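PDB 4HMW: dihydrophenazinedicarboxylate synthase from Burkholderia, which catalyses several FMN-dependent oxidations by molecular oxygen in the last steps of building the phenazine core, an antibiotic and virulence scaffold. Local coordinates for residues 17-23 and 196-200; 76-82 and 175-181; 140-144 and 171-175. One frame throughout, in Å; residues are numbered along the deposited sequence.

Contact 1 of 3, residues 17-23 and 196-200; sequences DVLFPEY and HRRLR. With FMN (flavin mononucleotide), chain C.
The carbonyl oxygen of Val18 is held end-on by Arg197, whose two terminal nitrogens share this one acceptor: NH1 and NH2 each lie 3.0 Å from Val18 O. The oxygen sits in the guanidinium plane, NH1 meeting it head-on and NH2 on a lone pair; with Ala190 O and Ala189 O also bonded to NH2 and NE, the guanidinium is held in its rotation. Arg197 CG stands 3.6 Å from the Tyr23 ring centroid, squarely over the face, and beyond it bends at chi2 (77°) and chi3 (54°) carry the guanidinium to Val18 O. Phe20 meets the same chain with its ring edge, CD2 3.6 Å from Arg197 CB, while its CZ rests against Leu199 CB at 4.0 Å. The Tyr23 hydroxyl donates to a water that in turn donates to His196 O and accepts from Arg198 N. Arg198 points the other way: Glu186 holds its NE, and its NH2 binds FMN O2P at 2.9 Å. Lys88, Arg66 and Ser146 of the second subunit bind this FMN too, so the contact backs a cofactor site at the subunit interface. The N-terminal loop is thus laid along strand 197-204, beside strand 184-189 and against Leu33 and Trp37 of helix 30-43.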
loop_
_atom_site.group_PDB
_atom_site.type_symbol
_atom_site.label_atom_id
_atom_site.label_comp_id
_atom_site.label_asym_id
_atom_site.label_seq_id
_atom_site.Cartn_x
_atom_site.Cartn_y
_atom_site.Cartn_z
ATOM N N ASP B 17 10.759 7.562 17.269
ATOM C CA ASP B 17 12.108 8.029 17.536
ATOM C C ASP B 17 13.208 7.014 17.189
ATOM O O ASP B 17 14.269 7.017 17.818
ATOM C CB ASP B 17 12.209 8.489 18.999
ATOM C CG ASP B 17 11.127 9.501 19.357
ATOM O OD1 ASP B 17 10.773 10.327 18.474
ATOM O OD2 ASP B 17 10.638 9.466 20.523
ATOM N N VAL B 18 13.017 6.193 16.155
ATOM C CA VAL B 18 14.166 5.428 15.707
ATOM C C VAL B 18 15.229 6.386 15.170
ATOM O O VAL B 18 14.937 7.514 14.794
ATOM C CB VAL B 18 13.841 4.327 14.728
ATOM C CG1 VAL B 18 12.731 3.442 15.349
ATOM C CG2 VAL B 18 13.510 4.891 13.360
ATOM N N LEU B 19 16.479 5.944 15.189
ATOM C CA LEU B 19 17.556 6.804 14.765
ATOM C C LEU B 19 17.500 6.924 13.247
ATOM O O LEU B 19 17.164 5.967 12.540
ATOM C CB LEU B 19 18.895 6.216 15.148
ATOM C CG LEU B 19 20.025 7.237 15.174
ATOM C CD1 LEU B 19 20.009 8.037 16.479
ATOM C CD2 LEU B 19 21.402 6.525 14.935
ATOM N N PHE B 20 17.880 8.078 12.746
ATOM C CA PHE B 20 17.760 8.362 11.303
ATOM C C PHE B 20 18.774 9.478 11.031
ATOM O O PHE B 20 18.415 10.589 10.700
ATOM C CB PHE B 20 16.332 8.784 11.016
ATOM C CG PHE B 20 16.002 9.022 9.539
ATOM C CD1 PHE B 20 16.893 8.705 8.515
ATOM C CD2 PHE B 20 14.769 9.566 9.199
ATOM C CE1 PHE B 20 16.547 8.928 7.193
ATOM C CE2 PHE B 20 14.432 9.795 7.882
ATOM C CZ PHE B 20 15.329 9.483 6.870
ATOM N N PRO B 21 20.054 9.158 11.157
ATOM C CA PRO B 21 21.061 10.215 10.993
ATOM C C PRO B 21 21.102 10.727 9.566
ATOM O O PRO B 21 21.490 11.883 9.369
ATOM C CB PRO B 21 22.376 9.526 11.382
ATOM C CG PRO B 21 22.106 8.073 11.310
ATOM C CD PRO B 21 20.648 7.914 11.662
ATOM N N GLU B 22 20.668 9.909 8.610
ATOM C CA GLU B 22 20.638 10.303 7.193
ATOM C C GLU B 22 19.625 11.408 6.884
ATOM O O GLU B 22 19.668 12.035 5.809
ATOM C CB GLU B 22 20.341 9.080 6.328
ATOM C CG GLU B 22 21.394 8.003 6.427
ATOM C CD GLU B 22 21.135 6.950 7.523
ATOM O OE1 GLU B 22 20.178 7.115 8.343
ATOM O OE2 GLU B 22 21.913 5.955 7.547
ATOM N N TYR B 23 18.703 11.660 7.807
ATOM C CA TYR B 23 17.741 12.733 7.610
ATOM C C TYR B 23 18.475 14.049 7.433
ATOM O O TYR B 23 18.101 14.858 6.598
ATOM C CB TYR B 23 16.814 12.770 8.814
ATOM C CG TYR B 23 15.778 13.872 8.911
ATOM C CD1 TYR B 23 14.707 13.995 7.989
ATOM C CD2 TYR B 23 15.802 14.729 9.979
ATOM C CE1 TYR B 23 13.761 14.974 8.127
ATOM C CE2 TYR B 23 14.832 15.686 10.133
ATOM C CZ TYR B 23 13.822 15.824 9.229
ATOM O OH TYR B 23 12.887 16.828 9.491
ATOM N N HIS B 196 7.341 14.332 12.468
ATOM C CA HIS B 196 7.941 13.144 11.877
ATOM C C HIS B 196 9.059 13.524 10.915
ATOM O O HIS B 196 9.004 14.595 10.300
ATOM C CB HIS B 196 6.846 12.374 11.133
ATOM C CG HIS B 196 5.657 12.086 11.976
ATOM N ND1 HIS B 196 5.769 11.483 13.206
ATOM C CD2 HIS B 196 4.342 12.341 11.798
ATOM C CE1 HIS B 196 4.567 11.341 13.740
ATOM N NE2 HIS B 196 3.681 11.867 12.910
ATOM N N ARG B 197 10.047 12.640 10.763
ATOM C CA ARG B 197 11.171 12.850 9.855
ATOM C C ARG B 197 10.753 12.403 8.480
ATOM O O ARG B 197 10.399 11.247 8.300
ATOM C CB ARG B 197 12.385 12.005 10.278
ATOM C CG ARG B 197 13.185 12.550 11.410
ATOM C CD ARG B 197 12.569 12.365 12.784
ATOM N NE ARG B 197 12.184 11.001 13.167
ATOM C CZ ARG B 197 12.981 10.079 13.700
ATOM N NH1 ARG B 197 14.279 10.283 13.850
ATOM N NH2 ARG B 197 12.455 8.927 14.051
ATOM N N ARG B 198 10.821 13.313 7.517
ATOM C CA ARG B 198 10.391 13.043 6.139
ATOM C C ARG B 198 11.471 13.490 5.196
ATOM O O ARG B 198 11.794 14.657 5.139
ATOM C CB ARG B 198 9.113 13.803 5.802
ATOM C CG ARG B 198 7.898 13.455 6.689
ATOM C CD ARG B 198 6.651 14.098 6.120
ATOM N NE ARG B 198 6.325 13.545 4.808
ATOM C CZ ARG B 198 5.352 13.993 4.004
ATOM N NH1 ARG B 198 4.609 15.029 4.362
ATOM N NH2 ARG B 198 5.142 13.387 2.829
ATOM N N LEU B 199 12.053 12.538 4.468
ATOM C CA LEU B 199 13.121 12.818 3.526
ATOM C C LEU B 199 12.689 12.353 2.161
ATOM O O LEU B 199 12.472 11.152 1.921
ATOM C CB LEU B 199 14.397 12.056 3.946
ATOM C CG LEU B 199 15.612 12.248 3.032
ATOM C CD1 LEU B 199 16.151 13.680 3.076
ATOM C CD2 LEU B 199 16.705 11.254 3.447
ATOM N N ARG B 200 12.581 13.299 1.250
ATOM C CA ARG B 200 12.199 13.028 -0.130
ATOM C C ARG B 200 13.393 13.093 -1.072
ATOM O O ARG B 200 14.173 14.030 -1.013
ATOM C CB ARG B 200 11.129 14.031 -0.590
ATOM C CG ARG B 200 10.874 13.981 -2.090
ATOM C CD ARG B 200 9.928 15.066 -2.579
ATOM N NE ARG B 200 8.575 14.956 -2.085
ATOM C CZ ARG B 200 7.708 15.979 -2.046
ATOM N NH1 ARG B 200 8.089 17.205 -2.424
ATOM N NH2 ARG B 200 6.465 15.793 -1.594
HETATM N N1 FMN C . -1.601 11.466 7.107
HETATM C C2 FMN C . -2.805 12.099 6.969
HETATM O O2 FMN C . -2.888 13.137 6.336
HETATM N N3 FMN C . -3.935 11.539 7.500
HETATM C C4 FMN C . -3.864 10.377 8.228
HETATM O O4 FMN C . -4.916 9.902 8.701
HETATM C C4A FMN C . -2.639 9.743 8.398
HETATM N N5 FMN C . -2.539 8.590 9.157
HETATM C C5A FMN C . -1.292 7.968 9.266
HETATM C C6 FMN C . -1.198 6.800 9.992
HETATM C C7 FMN C . 0.011 6.141 10.099
HETATM C C7M FMN C . 0.060 4.885 10.895
HETATM C C8 FMN C . 1.149 6.676 9.508
HETATM C C8M FMN C . 2.463 5.972 9.594
HETATM C C9 FMN C . 1.058 7.845 8.777
HETATM C C9A FMN C . -0.153 8.522 8.688
HETATM N N10 FMN C . -0.274 9.736 7.963
HETATM C C10 FMN C . -1.509 10.318 7.836
HETATM C "C1'" FMN C . 0.866 10.422 7.299
HETATM C "C2'" FMN C . 0.980 10.012 5.829
HETATM O "O2'" FMN C . 1.525 8.692 5.689
HETATM C "C3'" FMN C . 1.841 10.985 5.020
HETATM O "O3'" FMN C . 3.114 11.051 5.627
HETATM C "C4'" FMN C . 1.186 12.375 4.914
HETATM O "O4'" FMN C . -0.223 12.236 4.922
HETATM C "C5'" FMN C . 1.707 13.154 3.717
HETATM O "O5'" FMN C . 1.523 12.409 2.531
HETATM P P FMN C . 1.666 13.091 1.094
HETATM O O1P FMN C . 0.444 13.959 0.860
HETATM O O2P FMN C . 2.940 13.948 1.107
HETATM O O3P FMN C . 1.689 11.957 0.127
HETATM O O HOH W 1 10.478 16.089 8.403
#

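Contact 2 of 3, residues 76-82 and 175-181; sequences RGVIFCT and FVGYRLE. With FMN (flavin mononucleotide), chain D.
Six backbone hydrogen bonds join Val78, Phe80 and Thr82 to Leu180, Tyr178 and Val176, and the side chains of these two antiparallel strands fit one another on both faces of the sheet. On the face carrying Phe80, its ring is swung over the neighbouring strand by a chi1 of 65°, which sets CG between the backbone N and the carbonyl carbon. Tyr178 CB then presses on the ring face, 4.0 Å from its centroid, and Leu180 CB fills in at the edge. The two aromatic rings are slid so far apart that they hardly overlap, and the methyl CG2 of Thr82 meets the rim of the tyrosine, 3.7 Å from CE2.

The other face is shaped by glycines. Gly177, paired with Cys81, raises no bump, and beside it Cys81 CB packs 3.6 Å from Phe175 CZ. At the far end Gly77, without a side chain, takes Arg179 CG against its backbone, 3.8 Å from Gly77 CA. Beyond it the guanidinium groups of Arg76 and Arg179 stack with centres 3.8 Å apart and planes 26° from parallel. Their like charges are probably offset by acids, since Arg179 bridges to Glu181 and Asp74.

Cys81 O accepts from FMN N3 at 2.8 Å, and Thr82 OG1, which also meets Lys88, donates to FMN O2 at 2.7 Å. Strand 77-83 thus offers the pyrimidine end of the flavin a carbonyl and a hydroxyl, with strand 175-182 as its hydrogen-bonded neighbour, and so forms part of the cofactor site in the FMN-binding split barrel of the pyridoxamine 5'-phosphate oxidase family.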
loop_
_atom_site.group_PDB
_atom_site.type_symbol
_atom_site.label_atom_id
_atom_site.label_comp_id
_atom_site.label_asym_id
_atom_site.label_seq_id
_atom_site.Cartn_x
_atom_site.Cartn_y
_atom_site.Cartn_z
ATOM N N ARG B 76 19.736 -0.611 -9.134
ATOM C CA ARG B 76 18.818 0.166 -9.954
ATOM C C ARG B 76 17.358 0.086 -9.483
ATOM O O ARG B 76 16.531 0.846 -9.954
ATOM C CB ARG B 76 18.900 -0.282 -11.416
ATOM C CG ARG B 76 20.173 0.144 -12.145
ATOM C CD ARG B 76 20.111 -0.252 -13.621
ATOM N NE ARG B 76 20.322 -1.687 -13.806
ATOM C CZ ARG B 76 20.003 -2.366 -14.910
ATOM N NH1 ARG B 76 19.439 -1.746 -15.946
ATOM N NH2 ARG B 76 20.245 -3.675 -14.983
ATOM N N GLY B 77 17.030 -0.848 -8.598
ATOM C CA GLY B 77 15.662 -0.922 -8.130
ATOM C C GLY B 77 15.286 -2.229 -7.479
ATOM O O GLY B 77 16.122 -3.056 -7.134
ATOM N N VAL B 78 13.990 -2.392 -7.313
ATOM C CA VAL B 78 13.392 -3.467 -6.550
ATOM C C VAL B 78 12.815 -4.528 -7.484
ATOM O O VAL B 78 11.966 -4.232 -8.314
ATOM C CB VAL B 78 12.273 -2.885 -5.708
ATOM C CG1 VAL B 78 11.581 -3.990 -4.938
ATOM C CG2 VAL B 78 12.844 -1.804 -4.758
ATOM N N ILE B 79 13.263 -5.766 -7.324
ATOM C CA ILE B 79 12.919 -6.838 -8.257
ATOM C C ILE B 79 11.771 -7.643 -7.680
ATOM O O ILE B 79 11.786 -7.996 -6.487
ATOM C CB ILE B 79 14.129 -7.701 -8.485
ATOM C CG1 ILE B 79 15.148 -6.879 -9.290
ATOM C CG2 ILE B 79 13.768 -8.997 -9.230
ATOM C CD1 ILE B 79 16.391 -7.631 -9.624
ATOM N N PHE B 80 10.750 -7.885 -8.497
ATOM C CA PHE B 80 9.639 -8.770 -8.095
ATOM C C PHE B 80 9.188 -9.609 -9.272
ATOM O O PHE B 80 9.487 -9.284 -10.413
ATOM C CB PHE B 80 8.471 -7.969 -7.488
ATOM C CG PHE B 80 7.804 -7.056 -8.436
ATOM C CD1 PHE B 80 8.314 -5.783 -8.675
ATOM C CD2 PHE B 80 6.649 -7.457 -9.102
ATOM C CE1 PHE B 80 7.671 -4.925 -9.547
ATOM C CE2 PHE B 80 6.030 -6.613 -9.990
ATOM C CZ PHE B 80 6.547 -5.340 -10.220
ATOM N N CYS B 81 8.445 -10.674 -8.982
ATOM C CA CYS B 81 7.866 -11.548 -10.016
ATOM C C CYS B 81 6.337 -11.590 -9.957
ATOM O O CYS B 81 5.747 -11.489 -8.894
ATOM C CB CYS B 81 8.360 -12.981 -9.851
ATOM S SG CYS B 81 10.107 -13.139 -10.090
ATOM N N THR B 82 5.705 -11.806 -11.098
ATOM C CA THR B 82 4.276 -11.885 -11.135
ATOM C C THR B 82 3.853 -12.470 -12.489
ATOM O O THR B 82 4.684 -12.827 -13.287
ATOM C CB THR B 82 3.640 -10.514 -10.940
ATOM O OG1 THR B 82 2.245 -10.708 -10.685
ATOM C CG2 THR B 82 3.843 -9.599 -12.158
ATOM N N PHE B 175 5.005 -15.938 -16.573
ATOM C CA PHE B 175 5.759 -15.711 -15.337
ATOM C C PHE B 175 7.008 -14.905 -15.644
ATOM O O PHE B 175 7.939 -15.397 -16.298
ATOM C CB PHE B 175 6.152 -17.026 -14.655
ATOM C CG PHE B 175 6.861 -16.822 -13.340
ATOM C CD1 PHE B 175 8.237 -16.720 -13.295
ATOM C CD2 PHE B 175 6.141 -16.707 -12.154
ATOM C CE1 PHE B 175 8.894 -16.497 -12.074
ATOM C CE2 PHE B 175 6.791 -16.496 -10.932
ATOM C CZ PHE B 175 8.156 -16.393 -10.895
ATOM N N VAL B 176 7.030 -13.660 -15.165
ATOM C CA VAL B 176 8.092 -12.731 -15.509
ATOM C C VAL B 176 8.536 -11.917 -14.300
ATOM O O VAL B 176 7.809 -11.795 -13.308
ATOM C CB VAL B 176 7.629 -11.760 -16.611
ATOM C CG1 VAL B 176 7.211 -12.527 -17.852
ATOM C CG2 VAL B 176 6.466 -10.908 -16.152
ATOM N N GLY B 177 9.731 -11.354 -14.389
ATOM C CA GLY B 177 10.205 -10.436 -13.368
ATOM C C GLY B 177 10.189 -9.009 -13.877
ATOM O O GLY B 177 10.267 -8.764 -15.095
ATOM N N TYR B 178 10.085 -8.069 -12.937
ATOM C CA TYR B 178 10.158 -6.629 -13.215
ATOM C C TYR B 178 11.141 -6.008 -12.240
ATOM O O TYR B 178 11.307 -6.508 -11.141
ATOM C CB TYR B 178 8.794 -5.928 -12.984
ATOM C CG TYR B 178 7.745 -6.321 -13.993
ATOM C CD1 TYR B 178 7.604 -5.647 -15.184
ATOM C CD2 TYR B 178 6.895 -7.366 -13.734
ATOM C CE1 TYR B 178 6.644 -6.028 -16.086
ATOM C CE2 TYR B 178 5.958 -7.754 -14.617
ATOM C CZ TYR B 178 5.819 -7.091 -15.786
ATOM O OH TYR B 178 4.839 -7.522 -16.657
ATOM N N ARG B 179 11.785 -4.929 -12.653
ATOM C CA ARG B 179 12.494 -4.058 -11.731
ATOM C C ARG B 179 11.741 -2.739 -11.587
ATOM O O ARG B 179 11.514 -2.033 -12.559
ATOM C CB ARG B 179 13.927 -3.816 -12.219
ATOM C CG ARG B 179 14.792 -3.013 -11.185
ATOM C CD ARG B 179 16.148 -2.637 -11.753
ATOM N NE ARG B 179 16.907 -3.813 -12.164
ATOM C CZ ARG B 179 17.026 -4.283 -13.411
ATOM N NH1 ARG B 179 17.745 -5.376 -13.603
ATOM N NH2 ARG B 179 16.476 -3.680 -14.467
ATOM N N LEU B 180 11.349 -2.407 -10.354
ATOM C CA LEU B 180 10.769 -1.130 -10.076
ATOM C C LEU B 180 11.905 -0.159 -9.882
ATOM O O LEU B 180 12.588 -0.212 -8.881
ATOM C CB LEU B 180 9.850 -1.210 -8.858
ATOM C CG LEU B 180 9.174 0.087 -8.398
ATOM C CD1 LEU B 180 8.357 0.695 -9.515
ATOM C CD2 LEU B 180 8.312 -0.149 -7.152
ATOM N N GLU B 181 12.112 0.704 -10.866
ATOM C CA GLU B 181 13.204 1.671 -10.855
ATOM C C GLU B 181 12.662 3.037 -10.448
ATOM O O GLU B 181 11.788 3.610 -11.130
ATOM C CB GLU B 181 13.870 1.763 -12.240
ATOM C CG GLU B 181 14.356 0.437 -12.753
ATOM C CD GLU B 181 15.230 0.550 -13.988
ATOM O OE1 GLU B 181 15.214 1.613 -14.670
ATOM O OE2 GLU B 181 15.922 -0.451 -14.292
HETATM N N1 FMN D . 1.620 -11.915 -6.156
HETATM C C2 FMN D . 2.586 -11.954 -7.126
HETATM O O2 FMN D . 2.235 -12.020 -8.316
HETATM N N3 FMN D . 3.928 -11.936 -6.787
HETATM C C4 FMN D . 4.328 -11.857 -5.475
HETATM O O4 FMN D . 5.544 -11.824 -5.205
HETATM C C4A FMN D . 3.353 -11.819 -4.477
HETATM N N5 FMN D . 3.723 -11.760 -3.151
HETATM C C5A FMN D . 2.732 -11.683 -2.174
HETATM C C6 FMN D . 3.111 -11.585 -0.839
HETATM C C7 FMN D . 2.145 -11.480 0.152
HETATM C C7M FMN D . 2.561 -11.398 1.604
HETATM C C8 FMN D . 0.792 -11.503 -0.206
HETATM C C8M FMN D . -0.271 -11.413 0.854
HETATM C C9 FMN D . 0.416 -11.599 -1.551
HETATM C C9A FMN D . 1.381 -11.680 -2.526
HETATM N N10 FMN D . 1.001 -11.807 -3.870
HETATM C C10 FMN D . 1.989 -11.836 -4.822
HETATM C "C1'" FMN D . -0.444 -11.832 -4.291
HETATM C "C2'" FMN D . -0.931 -10.453 -4.645
HETATM O "O2'" FMN D . -1.255 -9.746 -3.457
HETATM C "C3'" FMN D . -2.148 -10.479 -5.553
HETATM O "O3'" FMN D . -3.160 -11.357 -5.073
HETATM C "C4'" FMN D . -1.756 -10.841 -6.984
HETATM O "O4'" FMN D . -0.415 -10.817 -7.413
HETATM C "C5'" FMN D . -2.829 -10.601 -8.006
HETATM O "O5'" FMN D . -2.817 -9.197 -8.143
HETATM P P FMN D . -3.618 -8.412 -9.303
HETATM O O1P FMN D . -2.686 -8.443 -10.473
HETATM O O2P FMN D . -4.934 -9.152 -9.537
HETATM O O3P FMN D . -3.822 -7.011 -8.739
#

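Contact 3 of 3, residues 140-144 and 171-175; sequences SSASH and RPPRF
The guanidinium of Arg174 is sandwiched between the flat His144 ring on one face and the CB of Pro172 on the other. The imidazole lies almost parallel to it, planes 17° apart and centres 3.9 Å from each other, although the two side chains cross at about a right angle. The overlap is offset: His144 NE2 stands over the guanidinium near its rim, 3.5 Å from Arg174 NH1. Pro172, which closes the stack from the opposite side, belongs to the same turn as the arginine.

With its faces taken, the arginine turns its edge to the backbone carbonyls of Ser141 and Ser143, at and just beyond the end of helix 134-142. Arg174 NH2 bonds Ser143 O at 2.9 Å, approaching from above the carbonyl plane, and weakly reaches Ser141 O at 2.8 Å; a further weak bond runs to Ser140 O. NE adds another weak bond to Ser143 O. A positive group among carbonyls at a helix C-terminus is probably favoured by the helix dipole. Arg174 gets there with CG between its own backbone N and carbonyl carbon (chi1 68°) and a chain extended from CG to NE. Pro172 also packs by its CG against Ser141 OG, 3.8 Å away, a hydroxyl that bonds His137 O.

Pro172 to Phe175 form a type I beta turn, closed by Phe175 N to Pro172 O, which delivers Arg174 to the helix end. The second subunit meets Ser143 and His144 through its C-terminal residues. The motif is an arginine that binds backbone carbonyls at the C-terminal end of a helix, here beside a putative substrate site: Ser140, and His83 next to Arg174, probably bind substrate, as in relatives.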
loop_
_atom_site.group_PDB
_atom_site.type_symbol
_atom_site.label_atom_id
_atom_site.label_comp_id
_atom_site.label_asym_id
_atom_site.label_seq_id
_atom_site.Cartn_x
_atom_site.Cartn_y
_atom_site.Cartn_z
ATOM N N SER B 140 1.640 -22.068 -9.870
ATOM C CA SER B 140 1.845 -20.947 -10.781
ATOM C C SER B 140 1.555 -21.355 -12.233
ATOM O O SER B 140 1.101 -20.538 -13.032
ATOM C CB SER B 140 3.271 -20.411 -10.696
ATOM O OG SER B 140 3.513 -19.724 -9.480
ATOM N N SER B 141 1.833 -22.616 -12.573
ATOM C CA SER B 141 1.574 -23.110 -13.916
ATOM C C SER B 141 0.083 -23.369 -14.130
ATOM O O SER B 141 -0.434 -23.117 -15.209
ATOM C CB SER B 141 2.326 -24.398 -14.184
ATOM O OG SER B 141 3.745 -24.204 -14.166
ATOM N N ALA B 142 -0.577 -23.876 -13.087
ATOM C CA ALA B 142 -1.986 -24.252 -13.132
ATOM C C ALA B 142 -2.922 -23.060 -13.088
ATOM O O ALA B 142 -4.068 -23.148 -13.553
ATOM C CB ALA B 142 -2.317 -25.219 -12.005
ATOM N N SER B 143 -2.426 -21.957 -12.532
ATOM C CA SER B 143 -3.213 -20.752 -12.342
ATOM C C SER B 143 -2.895 -19.665 -13.364
ATOM O O SER B 143 -1.720 -19.376 -13.628
ATOM C CB SER B 143 -2.930 -20.182 -10.953
ATOM O OG SER B 143 -3.715 -18.998 -10.777
ATOM N N HIS B 144 -3.941 -19.030 -13.898
ATOM C CA HIS B 144 -3.805 -17.793 -14.662
ATOM C C HIS B 144 -4.185 -16.648 -13.746
ATOM O O HIS B 144 -5.347 -16.348 -13.575
ATOM C CB HIS B 144 -4.687 -17.815 -15.918
ATOM C CG HIS B 144 -4.140 -18.669 -17.018
ATOM N ND1 HIS B 144 -4.318 -20.035 -17.063
ATOM C CD2 HIS B 144 -3.389 -18.351 -18.094
ATOM C CE1 HIS B 144 -3.718 -20.522 -18.135
ATOM N NE2 HIS B 144 -3.156 -19.521 -18.789
ATOM N N ARG B 171 9.031 -22.798 -17.441
ATOM C CA ARG B 171 8.538 -21.510 -17.011
ATOM C C ARG B 171 7.436 -21.054 -17.955
ATOM O O ARG B 171 7.686 -20.886 -19.125
ATOM C CB ARG B 171 9.661 -20.471 -17.006
ATOM C CG ARG B 171 9.142 -19.097 -16.593
ATOM C CD ARG B 171 10.232 -18.069 -16.478
ATOM N NE ARG B 171 10.947 -17.815 -17.738
ATOM C CZ ARG B 171 10.589 -16.907 -18.638
ATOM N NH1 ARG B 171 9.501 -16.158 -18.475
ATOM N NH2 ARG B 171 11.330 -16.741 -19.714
ATOM N N PRO B 172 6.204 -20.864 -17.454
ATOM C CA PRO B 172 5.167 -20.299 -18.330
ATOM C C PRO B 172 5.585 -18.920 -18.811
ATOM O O PRO B 172 6.128 -18.177 -18.016
ATOM C CB PRO B 172 3.954 -20.152 -17.398
ATOM C CG PRO B 172 4.222 -21.026 -16.226
ATOM C CD PRO B 172 5.709 -21.152 -16.095
ATOM N N PRO B 173 5.319 -18.570 -20.075
ATOM C CA PRO B 173 5.759 -17.265 -20.583
ATOM C C PRO B 173 5.197 -16.099 -19.766
ATOM O O PRO B 173 5.841 -15.054 -19.700
ATOM C CB PRO B 173 5.241 -17.242 -22.040
ATOM C CG PRO B 173 4.365 -18.506 -22.186
ATOM C CD PRO B 173 4.808 -19.457 -21.145
ATOM N N ARG B 174 4.049 -16.285 -19.121
ATOM C CA ARG B 174 3.468 -15.205 -18.309
ATOM C C ARG B 174 4.212 -14.970 -17.023
ATOM O O ARG B 174 4.031 -13.915 -16.414
ATOM C CB ARG B 174 1.989 -15.454 -18.009
ATOM C CG ARG B 174 1.695 -16.646 -17.083
ATOM C CD ARG B 174 0.196 -16.939 -17.013
ATOM N NE ARG B 174 -0.091 -18.149 -16.241
ATOM C CZ ARG B 174 -0.053 -19.380 -16.738
ATOM N NH1 ARG B 174 0.278 -19.590 -18.004
ATOM N NH2 ARG B 174 -0.334 -20.409 -15.960
ATOM N N PHE B 175 5.005 -15.938 -16.573
ATOM C CA PHE B 175 5.759 -15.711 -15.337
ATOM C C PHE B 175 7.008 -14.905 -15.644
ATOM O O PHE B 175 7.939 -15.397 -16.298
ATOM C CB PHE B 175 6.152 -17.026 -14.655
ATOM C CG PHE B 175 6.861 -16.822 -13.340
ATOM C CD1 PHE B 175 8.237 -16.720 -13.295
ATOM C CD2 PHE B 175 6.141 -16.707 -12.154
ATOM C CE1 PHE B 175 8.894 -16.497 -12.074
ATOM C CE2 PHE B 175 6.791 -16.496 -10.932
ATOM C CZ PHE B 175 8.156 -16.393 -10.895
#

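How the contacts relate
Followed from the N terminus, the chain first enters contact 1, whose loop 17-23 waits for strand 197-204 near the C terminus and so closes a circuit that holds both other contacts. Within it, contact 2 joins strand 77-83 to strand 175-182, and inside that span contact 3 closes the shortest loop, from the end of helix 134-142 to the turn before the same strand. The three are therefore nested, none crossing. Contacts 2 and 3 share Phe175, where turn becomes strand. Contacts 1 and 2 reach the same sheet about 14 Å apart at their nearest atoms and touch different FMN molecules; contacts 1 and 3, on opposite sides of the chain's centre, both meet the second subunit.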